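Local coordinates for protein calreticulin, putative (Trypanosoma cruzi, PDB 5HCF) that probably serves as a molecular chaperone that binds both carbohydrates and peptides, using a globular domain of legume lectin fold, at residues L124-E129 with W176-P181; R182-V185 with P191-D194; D142-V147 with K249-A254. All blocks are in the same frame, centred on the assembly; numbering follows the deposited sequence.

Contact 1 (L124-E129 with W176-P181); sequences LHYNGE and WSLLLP
Trp176, just past the end of helix 172-175, offers an indole face to Leu124. Leu124 CD1 stands 4.2 Å from the centroid of the five-membered ring and only 17° off the ring normal, which identifies a CH-pi contact over the face rather than an edge approach. CD1 is offset toward the rim of the indole, where its nearest atom is Trp176 CE2 at 4.1 Å. Trp176 NE1 donates to Ile122 O on the same strand as Leu124, a bond that limits rotation of the indole.

Two residues further, Leu178 packs against Tyr126. Tyr126 CG lies anti to the backbone N (chi1 176°), which brings the ring against Leu178 and Leu179. Leu178 touches it at three points: Leu178 CB lies 3.8 Å from Tyr126 CD2, Leu178 CD2 lies against Tyr126 CB and CD2, and the carbonyl O of Leu178 sits 3.4 Å from Tyr126 CE2, at the ring edge and near the ring plane.

Leu179 then meets the far end of the phenol obliquely, with its CD2 3.4 Å from Tyr126 OH. That hydroxyl is engaged elsewhere, in a hydrogen bond with Asp198 OD2, so a polar and an apolar partner both adjoin OH.

Tyr126 also opens a type I' turn, with Tyr126 N to Glu129 O at 3.0 Å and a weaker return bond from Glu129 N to Tyr126 O; the turn links strand 117-126 to strand 129-132 at the margin of the seven-stranded sheet. The loop leaving helix 172-175 runs past this hairpin end: Trp176 stacks on Trp133 and meets Tyr158 edge-to-face, Leu178 touches Arg131 of strand 129-132, and Leu124 also packs on Leu172 of helix 172-175.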
ATOM      1  N   LEU A 124      -9.900   3.699  -3.167  1.00 33.37           N
ATOM      2  CA  LEU A 124     -10.440   2.785  -4.160  1.00 33.70           C
ATOM      3  C   LEU A 124     -11.013   3.552  -5.337  1.00 36.16           C
ATOM      4  O   LEU A 124     -11.794   4.487  -5.159  1.00 37.79           O
ATOM      5  CB  LEU A 124     -11.522   1.899  -3.542  1.00 34.64           C
ATOM      6  CG  LEU A 124     -11.075   0.802  -2.577  1.00 35.65           C
ATOM      7  CD1 LEU A 124     -12.267   0.290  -1.777  1.00 35.64           C
ATOM      8  CD2 LEU A 124     -10.402  -0.334  -3.341  1.00 34.81           C
ATOM      9  N   HIS A 125     -10.621   3.165  -6.544  1.00 35.63           N
ATOM     10  CA  HIS A 125     -11.232   3.740  -7.721  1.00 33.89           C
ATOM     11  C   HIS A 125     -12.522   2.989  -7.990  1.00 34.89           C
ATOM     12  O   HIS A 125     -12.510   1.789  -8.256  1.00 37.17           O
ATOM     13  CB  HIS A 125     -10.317   3.674  -8.940  1.00 33.13           C
ATOM     14  CG  HIS A 125     -10.917   4.307 -10.153  1.00 37.33           C
ATOM     15  ND1 HIS A 125     -10.687   5.624 -10.498  1.00 38.74           N
ATOM     16  CD2 HIS A 125     -11.777   3.824 -11.081  1.00 39.59           C
ATOM     17  CE1 HIS A 125     -11.362   5.917 -11.592  1.00 40.45           C
ATOM     18  NE2 HIS A 125     -12.032   4.839 -11.970  1.00 42.15           N
ATOM     19  N   TYR A 126     -13.639   3.695  -7.877  1.00 34.49           N
ATOM     20  CA  TYR A 126     -14.946   3.098  -8.087  1.00 35.64           C
ATOM     21  C   TYR A 126     -15.867   4.067  -8.814  1.00 40.61           C
ATOM     22  O   TYR A 126     -16.056   5.205  -8.377  1.00 41.62           O
ATOM     23  CB  TYR A 126     -15.566   2.675  -6.752  1.00 32.64           C
ATOM     24  CG  TYR A 126     -16.972   2.136  -6.884  1.00 32.85           C
ATOM     25  CD1 TYR A 126     -17.210   0.851  -7.348  1.00 32.98           C
ATOM     26  CD2 TYR A 126     -18.066   2.925  -6.560  1.00 34.19           C
ATOM     27  CE1 TYR A 126     -18.502   0.361  -7.476  1.00 34.32           C
ATOM     28  CE2 TYR A 126     -19.357   2.447  -6.687  1.00 36.59           C
ATOM     29  CZ  TYR A 126     -19.569   1.167  -7.144  1.00 35.46           C
ATOM     30  OH  TYR A 126     -20.855   0.701  -7.260  1.00 36.91           O
ATOM     31  N   ASN A 127     -16.423   3.616  -9.934  1.00 42.62           N
ATOM     32  CA  ASN A 127     -17.426   4.391 -10.648  1.00 47.36           C
ATOM     33  C   ASN A 127     -16.859   5.715 -11.155  1.00 48.45           C
ATOM     34  O   ASN A 127     -17.501   6.762 -11.053  1.00 48.94           O
ATOM     35  CB  ASN A 127     -18.630   4.633  -9.737  1.00 50.97           C
ATOM     36  CG  ASN A 127     -19.932   4.726 -10.498  1.00 55.79           C
ATOM     37  OD1 ASN A 127     -19.962   4.606 -11.722  1.00 61.41           O
ATOM     38  ND2 ASN A 127     -21.027   4.922  -9.770  1.00 54.76           N
ATOM     39  N   GLY A 128     -15.650   5.656 -11.705  1.00 49.00           N
ATOM     40  CA  GLY A 128     -15.014   6.815 -12.304  1.00 50.85           C
ATOM     41  C   GLY A 128     -14.380   7.840 -11.375  1.00 51.80           C
ATOM     42  O   GLY A 128     -13.946   8.896 -11.833  1.00 54.67           O
ATOM     43  N   GLU A 129     -14.329   7.552 -10.078  1.00 48.90           N
ATOM     44  CA  GLU A 129     -13.688   8.471  -9.142  1.00 48.03           C
ATOM     45  C   GLU A 129     -12.853   7.732  -8.109  1.00 44.64           C
ATOM     46  O   GLU A 129     -13.173   6.611  -7.723  1.00 44.63           O
ATOM     47  CB  GLU A 129     -14.713   9.340  -8.412  1.00 51.43           C
ATOM     48  CG  GLU A 129     -15.370  10.412  -9.250  1.00 58.34           C
ATOM     49  CD  GLU A 129     -16.209  11.354  -8.407  1.00 63.79           C
ATOM     50  OE1 GLU A 129     -16.273  11.147  -7.173  1.00 64.49           O
ATOM     51  OE2 GLU A 129     -16.789  12.307  -8.973  1.00 66.64           O
ATOM     52  N   TRP A 176     -16.652   3.945   2.961  1.00 33.94           N
ATOM     53  CA  TRP A 176     -16.346   4.784   1.802  1.00 30.62           C
ATOM     54  C   TRP A 176     -17.641   5.406   1.295  1.00 31.83           C
ATOM     55  O   TRP A 176     -18.723   4.936   1.632  1.00 34.28           O
ATOM     56  CB  TRP A 176     -15.694   3.976   0.674  1.00 28.35           C
ATOM     57  CG  TRP A 176     -14.251   3.649   0.864  1.00 25.27           C
ATOM     58  CD1 TRP A 176     -13.189   4.285   0.291  1.00 25.25           C
ATOM     59  CD2 TRP A 176     -13.703   2.587   1.655  1.00 24.91           C
ATOM     60  NE1 TRP A 176     -12.014   3.695   0.687  1.00 24.79           N
ATOM     61  CE2 TRP A 176     -12.303   2.650   1.525  1.00 25.99           C
ATOM     62  CE3 TRP A 176     -14.259   1.595   2.466  1.00 26.07           C
ATOM     63  CZ2 TRP A 176     -11.451   1.759   2.174  1.00 26.77           C
ATOM     64  CZ3 TRP A 176     -13.409   0.709   3.111  1.00 26.39           C
ATOM     65  CH2 TRP A 176     -12.023   0.799   2.961  1.00 25.86           C
ATOM     66  N   SER A 177     -17.533   6.445   0.473  1.00 32.12           N
ATOM     67  CA  SER A 177     -18.700   6.985  -0.224  1.00 33.22           C
ATOM     68  C   SER A 177     -18.763   6.407  -1.633  1.00 33.05           C
ATOM     69  O   SER A 177     -18.312   7.030  -2.595  1.00 31.60           O
ATOM     70  CB  SER A 177     -18.669   8.514  -0.279  1.00 34.10           C
ATOM     71  OG  SER A 177     -18.584   9.065   1.022  1.00 37.10           O
ATOM     72  N   LEU A 178     -19.313   5.201  -1.739  1.00 34.20           N
ATOM     73  CA  LEU A 178     -19.373   4.494  -3.011  1.00 33.42           C
ATOM     74  C   LEU A 178     -20.752   4.569  -3.633  1.00 34.64           C
ATOM     75  O   LEU A 178     -20.883   4.827  -4.829  1.00 37.52           O
ATOM     76  CB  LEU A 178     -18.968   3.030  -2.832  1.00 30.70           C
ATOM     77  CG  LEU A 178     -17.591   2.813  -2.209  1.00 29.85           C
ATOM     78  CD1 LEU A 178     -17.295   1.330  -1.996  1.00 28.66           C
ATOM     79  CD2 LEU A 178     -16.527   3.466  -3.083  1.00 28.52           C
ATOM     80  N   LEU A 179     -21.780   4.355  -2.820  1.00 33.20           N
ATOM     81  CA  LEU A 179     -23.139   4.258  -3.339  1.00 31.22           C
ATOM     82  C   LEU A 179     -24.002   5.448  -2.935  1.00 34.59           C
ATOM     83  O   LEU A 179     -23.604   6.268  -2.100  1.00 36.68           O
ATOM     84  CB  LEU A 179     -23.783   2.954  -2.868  1.00 26.77           C
ATOM     85  CG  LEU A 179     -23.061   1.669  -3.284  1.00 25.23           C
ATOM     86  CD1 LEU A 179     -23.748   0.455  -2.697  1.00 26.28           C
ATOM     87  CD2 LEU A 179     -22.974   1.550  -4.804  1.00 24.66           C
ATOM     88  N   LEU A 180     -25.177   5.539  -3.551  1.00 34.24           N
ATOM     89  CA  LEU A 180     -26.157   6.564  -3.220  1.00 35.00           C
ATOM     90  C   LEU A 180     -26.715   6.331  -1.821  1.00 37.28           C
ATOM     91  O   LEU A 180     -26.530   5.259  -1.249  1.00 40.89           O
ATOM     92  CB  LEU A 180     -27.291   6.566  -4.246  1.00 34.31           C
ATOM     93  CG  LEU A 180     -26.936   6.962  -5.683  1.00 32.77           C
ATOM     94  CD1 LEU A 180     -28.135   6.771  -6.607  1.00 31.59           C
ATOM     95  CD2 LEU A 180     -26.437   8.397  -5.740  1.00 30.96           C
ATOM     96  N   PRO A 181     -27.412   7.332  -1.267  1.00 36.42           N
ATOM     97  CA  PRO A 181     -28.049   7.170   0.045  1.00 37.31           C
ATOM     98  C   PRO A 181     -29.236   6.216  -0.026  1.00 39.82           C
ATOM     99  O   PRO A 181     -30.003   6.260  -0.991  1.00 42.04           O
ATOM    100  CB  PRO A 181     -28.516   8.590   0.399  1.00 37.37           C
ATOM    101  CG  PRO A 181     -27.795   9.501  -0.552  1.00 36.79           C
ATOM    102  CD  PRO A 181     -27.569   8.696  -1.793  1.00 36.26           C
TER

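Contact 2 (R182-V185 with P191-D194)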
ATOM      1  N   ARG A 182     -29.385   5.366   0.986  1.00 39.17           N
ATOM      2  CA  ARG A 182     -30.479   4.406   1.013  1.00 37.35           C
ATOM      3  C   ARG A 182     -31.794   5.097   1.353  1.00 42.54           C
ATOM      4  O   ARG A 182     -32.862   4.674   0.899  1.00 47.41           O
ATOM      5  CB  ARG A 182     -30.185   3.283   2.006  1.00 33.52           C
ATOM      6  CG  ARG A 182     -29.180   2.270   1.482  1.00 32.04           C
ATOM      7  CD  ARG A 182     -28.945   1.139   2.463  1.00 33.34           C
ATOM      8  NE  ARG A 182     -27.937   0.207   1.970  1.00 35.37           N
ATOM      9  CZ  ARG A 182     -28.190  -0.827   1.174  1.00 39.56           C
ATOM     10  NH1 ARG A 182     -29.434  -1.086   0.784  1.00 42.88           N
ATOM     11  NH2 ARG A 182     -27.198  -1.613   0.776  1.00 37.66           N
ATOM     12  N   GLU A 183     -31.711   6.156   2.152  1.00 40.76           N
ATOM     13  CA  GLU A 183     -32.878   6.962   2.496  1.00 40.04           C
ATOM     14  C   GLU A 183     -32.857   8.255   1.695  1.00 39.30           C
ATOM     15  O   GLU A 183     -31.788   8.777   1.395  1.00 40.50           O
ATOM     16  CB  GLU A 183     -32.905   7.271   3.992  1.00 41.42           C
ATOM     17  CG  GLU A 183     -33.321   6.105   4.866  1.00 45.12           C
ATOM     18  CD  GLU A 183     -33.292   6.450   6.347  1.00 51.23           C
ATOM     19  OE1 GLU A 183     -32.210   6.814   6.860  1.00 51.29           O
ATOM     20  OE2 GLU A 183     -34.358   6.363   6.995  1.00 54.98           O
ATOM     21  N   ILE A 184     -34.032   8.774   1.353  1.00 38.51           N
ATOM     22  CA  ILE A 184     -34.123  10.022   0.601  1.00 38.67           C
ATOM     23  C   ILE A 184     -33.756  11.193   1.513  1.00 42.98           C
ATOM     24  O   ILE A 184     -33.153  12.173   1.082  1.00 45.92           O
ATOM     25  CB  ILE A 184     -35.532  10.226   0.014  1.00 39.17           C
ATOM     26  CG1 ILE A 184     -35.526  11.331  -1.044  1.00 38.25           C
ATOM     27  CG2 ILE A 184     -36.548  10.500   1.119  1.00 41.17           C
ATOM     28  CD1 ILE A 184     -34.635  11.035  -2.226  1.00 36.29           C
ATOM     29  N   VAL A 185     -34.146  11.080   2.777  1.00 42.56           N
ATOM     30  CA  VAL A 185     -33.703  11.977   3.834  1.00 42.69           C
ATOM     31  C   VAL A 185     -33.363  11.107   5.037  1.00 44.85           C
ATOM     32  O   VAL A 185     -34.142  10.225   5.399  1.00 45.45           O
ATOM     33  CB  VAL A 185     -34.778  13.018   4.205  1.00 43.28           C
ATOM     34  CG1 VAL A 185     -34.350  13.826   5.421  1.00 44.25           C
ATOM     35  CG2 VAL A 185     -35.061  13.930   3.027  1.00 42.73           C
ATOM     36  N   PRO A 191     -37.426   5.202   1.856  1.00 43.37           N
ATOM     37  CA  PRO A 191     -36.387   4.650   0.983  1.00 42.27           C
ATOM     38  C   PRO A 191     -36.125   5.527  -0.235  1.00 42.27           C
ATOM     39  O   PRO A 191     -37.040   6.187  -0.734  1.00 42.09           O
ATOM     40  CB  PRO A 191     -36.969   3.300   0.562  1.00 42.48           C
ATOM     41  CG  PRO A 191     -38.441   3.510   0.626  1.00 43.77           C
ATOM     42  CD  PRO A 191     -38.650   4.384   1.831  1.00 44.33           C
ATOM     43  N   ASN A 192     -34.877   5.536  -0.692  1.00 41.99           N
ATOM     44  CA  ASN A 192     -34.514   6.229  -1.917  1.00 42.73           C
ATOM     45  C   ASN A 192     -34.565   5.268  -3.100  1.00 43.64           C
ATOM     46  O   ASN A 192     -33.660   4.452  -3.281  1.00 43.68           O
ATOM     47  CB  ASN A 192     -33.122   6.853  -1.793  1.00 40.99           C
ATOM     48  CG  ASN A 192     -32.684   7.560  -3.061  1.00 41.02           C
ATOM     49  OD1 ASN A 192     -33.494   7.833  -3.951  1.00 42.15           O
ATOM     50  ND2 ASN A 192     -31.395   7.865  -3.150  1.00 39.75           N
ATOM     51  N   PRO A 193     -35.621   5.375  -3.920  1.00 44.23           N
ATOM     52  CA  PRO A 193     -35.826   4.426  -5.019  1.00 42.89           C
ATOM     53  C   PRO A 193     -34.712   4.490  -6.048  1.00 42.50           C
ATOM     54  O   PRO A 193     -34.527   3.528  -6.789  1.00 44.49           O
ATOM     55  CB  PRO A 193     -37.162   4.863  -5.644  1.00 42.45           C
ATOM     56  CG  PRO A 193     -37.714   5.931  -4.768  1.00 44.05           C
ATOM     57  CD  PRO A 193     -36.608   6.467  -3.923  1.00 45.24           C
ATOM     58  N   ASP A 194     -33.975   5.596  -6.081  1.00 40.84           N
ATOM     59  CA  ASP A 194     -32.850   5.724  -7.003  1.00 38.01           C
ATOM     60  C   ASP A 194     -31.636   4.942  -6.524  1.00 36.61           C
ATOM     61  O   ASP A 194     -30.688   4.735  -7.284  1.00 36.64           O
ATOM     62  CB  ASP A 194     -32.474   7.195  -7.206  1.00 38.30           C
ATOM     63  CG  ASP A 194     -33.543   7.975  -7.952  1.00 45.19           C
ATOM     64  OD1 ASP A 194     -34.401   7.346  -8.606  1.00 46.57           O
ATOM     65  OD2 ASP A 194     -33.511   9.223  -7.902  1.00 49.95           O
TER
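Asn192 and Arg182 are joined by the one backbone hydrogen bond between the two segments. Asn192 N donates to Arg182 O over 2.7 Å, nearly straight at 163°. This bond and the backbone bond of Ile184 with Ile190 flank Glu183 and Pro191, a single antiparallel bridge of the non-hydrogen-bonded kind, with CA atoms 4.5 Å apart; the position makes no demand on Pro191 N. Arg182 O also receives a CA-H...O contact from Pro191 CA at 3.5 Å, so two neighbouring donors converge on it.

Side-chain packing is slight and centres on Asn192, the buried residue here. Its CB lies 3.8 Å from Glu183 C, against the opposing backbone. The side chains of Ile184 and Asn192 cross at about a right angle, with Ile184 CD1 3.8 Å from Asn192 OD1. Two torsions of Ile184 place that methyl: CG1 is anti to the backbone N (chi1 -166°), and chi2 of 61° then sets CD1 beside the amide.

Polar side-chain bonds mostly close on nearby loop atoms. Asn192 OD1 accepts Asp194 N at 3.1 Å, forming an Asx turn, and ND2 donates to Pro181 O, so both ends of the amide are held. Glu183 takes Gly187 N on OE1 and Gly189 N on OE2, gripping the bend between the segments. Arg182 starts away from the opposing segment at CB, and its NH2 forms salt bridges with Glu173 OE1 and Glu197 OE2.

The arrangement is a short loop closed at its base by a single antiparallel bridge, the centre of the contact about 35 Å from that of the chain. In calreticulins the P-domain arm is inserted in this part of the lectin fold; the Gly187-Ser188-Gly189 bend is consistent with a linker taking its place in this globular-domain construct.

Contact 3 (D142-V147 with K249-A254)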
ATOM      1  N   ASP A 142       8.181   6.488  13.538  1.00 39.93           N
ATOM      2  CA  ASP A 142       9.482   6.079  14.047  1.00 41.41           C
ATOM      3  C   ASP A 142      10.313   5.528  12.895  1.00 43.31           C
ATOM      4  O   ASP A 142       9.867   5.536  11.743  1.00 43.92           O
ATOM      5  CB  ASP A 142       9.329   5.046  15.169  1.00 40.73           C
ATOM      6  CG  ASP A 142       8.543   3.813  14.740  1.00 41.77           C
ATOM      7  OD1 ASP A 142       8.599   3.443  13.548  1.00 41.35           O
ATOM      8  OD2 ASP A 142       7.859   3.212  15.598  1.00 42.26           O
ATOM      9  N   LYS A 143      11.517   5.060  13.206  1.00 43.57           N
ATOM     10  CA  LYS A 143      12.443   4.585  12.183  1.00 42.53           C
ATOM     11  C   LYS A 143      12.316   3.083  11.918  1.00 42.32           C
ATOM     12  O   LYS A 143      13.064   2.525  11.118  1.00 46.23           O
ATOM     13  CB  LYS A 143      13.881   4.924  12.580  1.00 43.23           C
ATOM     14  CG  LYS A 143      14.149   6.411  12.684  1.00 43.73           C
ATOM     15  CD  LYS A 143      15.566   6.683  13.146  1.00 49.42           C
ATOM     16  CE  LYS A 143      15.842   8.176  13.194  1.00 54.10           C
ATOM     17  NZ  LYS A 143      17.301   8.479  13.135  1.00 60.83           N
ATOM     18  N   LEU A 144      11.366   2.433  12.580  1.00 39.08           N
ATOM     19  CA  LEU A 144      11.215   0.988  12.455  1.00 40.25           C
ATOM     20  C   LEU A 144      10.409   0.576  11.221  1.00 41.16           C
ATOM     21  O   LEU A 144       9.696   1.387  10.622  1.00 39.13           O
ATOM     22  CB  LEU A 144      10.553   0.422  13.710  1.00 39.51           C
ATOM     23  CG  LEU A 144      11.280   0.640  15.035  1.00 40.54           C
ATOM     24  CD1 LEU A 144      10.354   0.311  16.189  1.00 40.13           C
ATOM     25  CD2 LEU A 144      12.538  -0.212  15.095  1.00 42.70           C
ATOM     26  N   THR A 145      10.539  -0.697  10.847  1.00 36.70           N
ATOM     27  CA  THR A 145       9.772  -1.262   9.745  1.00 34.39           C
ATOM     28  C   THR A 145       8.328  -1.508  10.167  1.00 35.02           C
ATOM     29  O   THR A 145       8.070  -2.090  11.218  1.00 33.56           O
ATOM     30  CB  THR A 145      10.381  -2.589   9.247  1.00 35.05           C
ATOM     31  OG1 THR A 145      11.657  -2.338   8.650  1.00 36.15           O
ATOM     32  CG2 THR A 145       9.469  -3.253   8.215  1.00 35.70           C
ATOM     33  N   HIS A 146       7.387  -1.057   9.343  1.00 37.18           N
ATOM     34  CA  HIS A 146       5.977  -1.327   9.589  1.00 37.66           C
ATOM     35  C   HIS A 146       5.328  -1.972   8.374  1.00 37.95           C
ATOM     36  O   HIS A 146       5.703  -1.693   7.234  1.00 37.42           O
ATOM     37  CB  HIS A 146       5.242  -0.044   9.975  1.00 36.45           C
ATOM     38  CG  HIS A 146       5.758   0.578  11.235  1.00 35.54           C
ATOM     39  ND1 HIS A 146       5.467   0.076  12.485  1.00 34.70           N
ATOM     40  CD2 HIS A 146       6.547   1.658  11.436  1.00 35.58           C
ATOM     41  CE1 HIS A 146       6.059   0.818  13.403  1.00 35.85           C
ATOM     42  NE2 HIS A 146       6.720   1.787  12.793  1.00 36.17           N
ATOM     43  N   VAL A 147       4.361  -2.846   8.632  1.00 38.33           N
ATOM     44  CA  VAL A 147       3.704  -3.610   7.577  1.00 36.68           C
ATOM     45  C   VAL A 147       2.245  -3.193   7.424  1.00 37.35           C
ATOM     46  O   VAL A 147       1.524  -3.041   8.410  1.00 38.13           O
ATOM     47  CB  VAL A 147       3.763  -5.124   7.863  1.00 34.73           C
ATOM     48  CG1 VAL A 147       3.218  -5.920   6.678  1.00 31.62           C
ATOM     49  CG2 VAL A 147       5.187  -5.547   8.198  1.00 33.20           C
ATOM     50  N   LYS A 249      12.618  -8.475  16.584  1.00 57.48           N
ATOM     51  CA  LYS A 249      13.501  -8.431  17.738  1.00 59.09           C
ATOM     52  C   LYS A 249      14.894  -7.947  17.358  1.00 57.91           C
ATOM     53  O   LYS A 249      15.490  -7.144  18.073  1.00 57.32           O
ATOM     54  CB  LYS A 249      13.577  -9.823  18.371  1.00 63.79           C
ATOM     55  CG  LYS A 249      14.355  -9.919  19.666  1.00 67.86           C
ATOM     56  CD  LYS A 249      13.787  -8.984  20.709  1.00 69.13           C
ATOM     57  CE  LYS A 249      14.383  -9.279  22.078  1.00 71.13           C
ATOM     58  NZ  LYS A 249      13.939  -8.291  23.107  1.00 71.15           N
ATOM     59  N   ALA A 250      15.392  -8.418  16.218  1.00 57.52           N
ATOM     60  CA  ALA A 250      16.702  -8.011  15.713  1.00 57.17           C
ATOM     61  C   ALA A 250      16.767  -6.533  15.314  1.00 57.88           C
ATOM     62  O   ALA A 250      17.699  -5.818  15.692  1.00 61.63           O
ATOM     63  CB  ALA A 250      17.096  -8.880  14.527  1.00 55.85           C
ATOM     64  N   GLU A 251      15.781  -6.077  14.548  1.00 53.53           N
ATOM     65  CA  GLU A 251      15.745  -4.689  14.086  1.00 51.77           C
ATOM     66  C   GLU A 251      15.702  -3.681  15.233  1.00 51.17           C
ATOM     67  O   GLU A 251      16.447  -2.701  15.239  1.00 53.35           O
ATOM     68  CB  GLU A 251      14.549  -4.466  13.160  1.00 50.30           C
ATOM     69  CG  GLU A 251      14.575  -3.138  12.427  1.00 49.71           C
ATOM     70  CD  GLU A 251      13.285  -2.865  11.679  1.00 50.09           C
ATOM     71  OE1 GLU A 251      12.213  -2.853  12.322  1.00 49.07           O
ATOM     72  OE2 GLU A 251      13.341  -2.661  10.449  1.00 52.11           O
ATOM     73  N   ALA A 252      14.823  -3.925  16.197  1.00 49.96           N
ATOM     74  CA  ALA A 252      14.692  -3.050  17.357  1.00 50.57           C
ATOM     75  C   ALA A 252      16.003  -2.954  18.143  1.00 50.59           C
ATOM     76  O   ALA A 252      16.346  -1.892  18.660  1.00 50.41           O
ATOM     77  CB  ALA A 252      13.565  -3.537  18.256  1.00 47.84           C
ATOM     78  N   ASP A 253      16.731  -4.064  18.228  1.00 50.80           N
ATOM     79  CA  ASP A 253      18.026  -4.076  18.903  1.00 53.80           C
ATOM     80  C   ASP A 253      19.074  -3.346  18.069  1.00 53.45           C
ATOM     81  O   ASP A 253      19.968  -2.687  18.607  1.00 55.69           O
ATOM     82  CB  ASP A 253      18.479  -5.510  19.188  1.00 57.07           C
ATOM     83  CG  ASP A 253      17.622  -6.196  20.235  1.00 59.35           C
ATOM     84  OD1 ASP A 253      16.808  -5.507  20.889  1.00 59.37           O
ATOM     85  OD2 ASP A 253      17.760  -7.427  20.404  1.00 60.98           O
ATOM     86  N   ALA A 254      18.954  -3.461  16.752  1.00 50.84           N
ATOM     87  CA  ALA A 254      19.834  -2.739  15.846  1.00 50.90           C
ATOM     88  C   ALA A 254      19.591  -1.237  15.966  1.00 52.21           C
ATOM     89  O   ALA A 254      20.531  -0.441  15.934  1.00 54.30           O
ATOM     90  CB  ALA A 254      19.629  -3.203  14.418  1.00 49.48           C
TER
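Glu251 and Thr145 meet through a two-point grip: one carboxylate, sent out from a helix, takes the backbone N-H and the side-chain hydroxyl of the same residue. Thr145 N donates to Glu251 OE1 at 3.1 Å, with an N-H...O angle of 167°, and arrives on the syn side of the oxygen, somewhat out of the carboxylate plane. Thr145 OG1 donates to the other oxygen, OE2, at a modelled distance of 2.5 Å; the bond is very short, and its exact length is doubtful at this resolution.

The torsions account for the fit. Glu251 CG is anti to the backbone N (chi1 -169°) and the chain stays extended beyond it, so the carboxylate is carried well clear of its helix. On Thr145 the hydroxyl lies beside the residue's own N, which lets both donors face the same carboxylate.

Apolar contact is lighter. Leu144 lays CD2 4.2 Å from Ala252 CA, against the helix backbone, and also approaches Glu251 OE1 with the same methyl. Its side chain further touches Leu255 on the next turn of the helix.

Within the segment 142-147 a second carboxylate organises the approach to strand 145-152. Asp142 OD1 accepts Leu144 N at 3.1 Å, an Asx turn, and His146 NE2 at 2.6 Å on its syn lone pair, in the imidazole plane. His146 ND1 is hydrogen-bonded to Asp163 OD2.

The chemistry implies that helix 248-260 meets the region of Thr145 through a directional polar clasp supplemented by Leu144 packing. Two donors hold the buried Glu251 carboxylate and restrict its rotation; they would be expected to stabilise its ionised form, while the two carboxylates around His146 would favour a protonated imidazole.

Contacts 1 and 2 follow each other along the chain, with centres about 17 Å apart, and touch where Pro181 O meets Asn192 ND2, a probable hydrogen bond. Both use the long loop between helix 172-175 and strand 208-217, contact 1 where it passes the seven-stranded sheet and contact 2 where it projects from the domain. Contact 3 lies across the chain centre, its centre about 37 Å from that of contact 1 and 49 Å from that of contact 2, and joins helix 248-260 to the eight-stranded sheet. Its segments alternate with those of contact 1 and enclose contact 2: contacts 1 and 3 tie chain-distant parts on opposite sides of the chain's centre, while contact 2 closes a local loop.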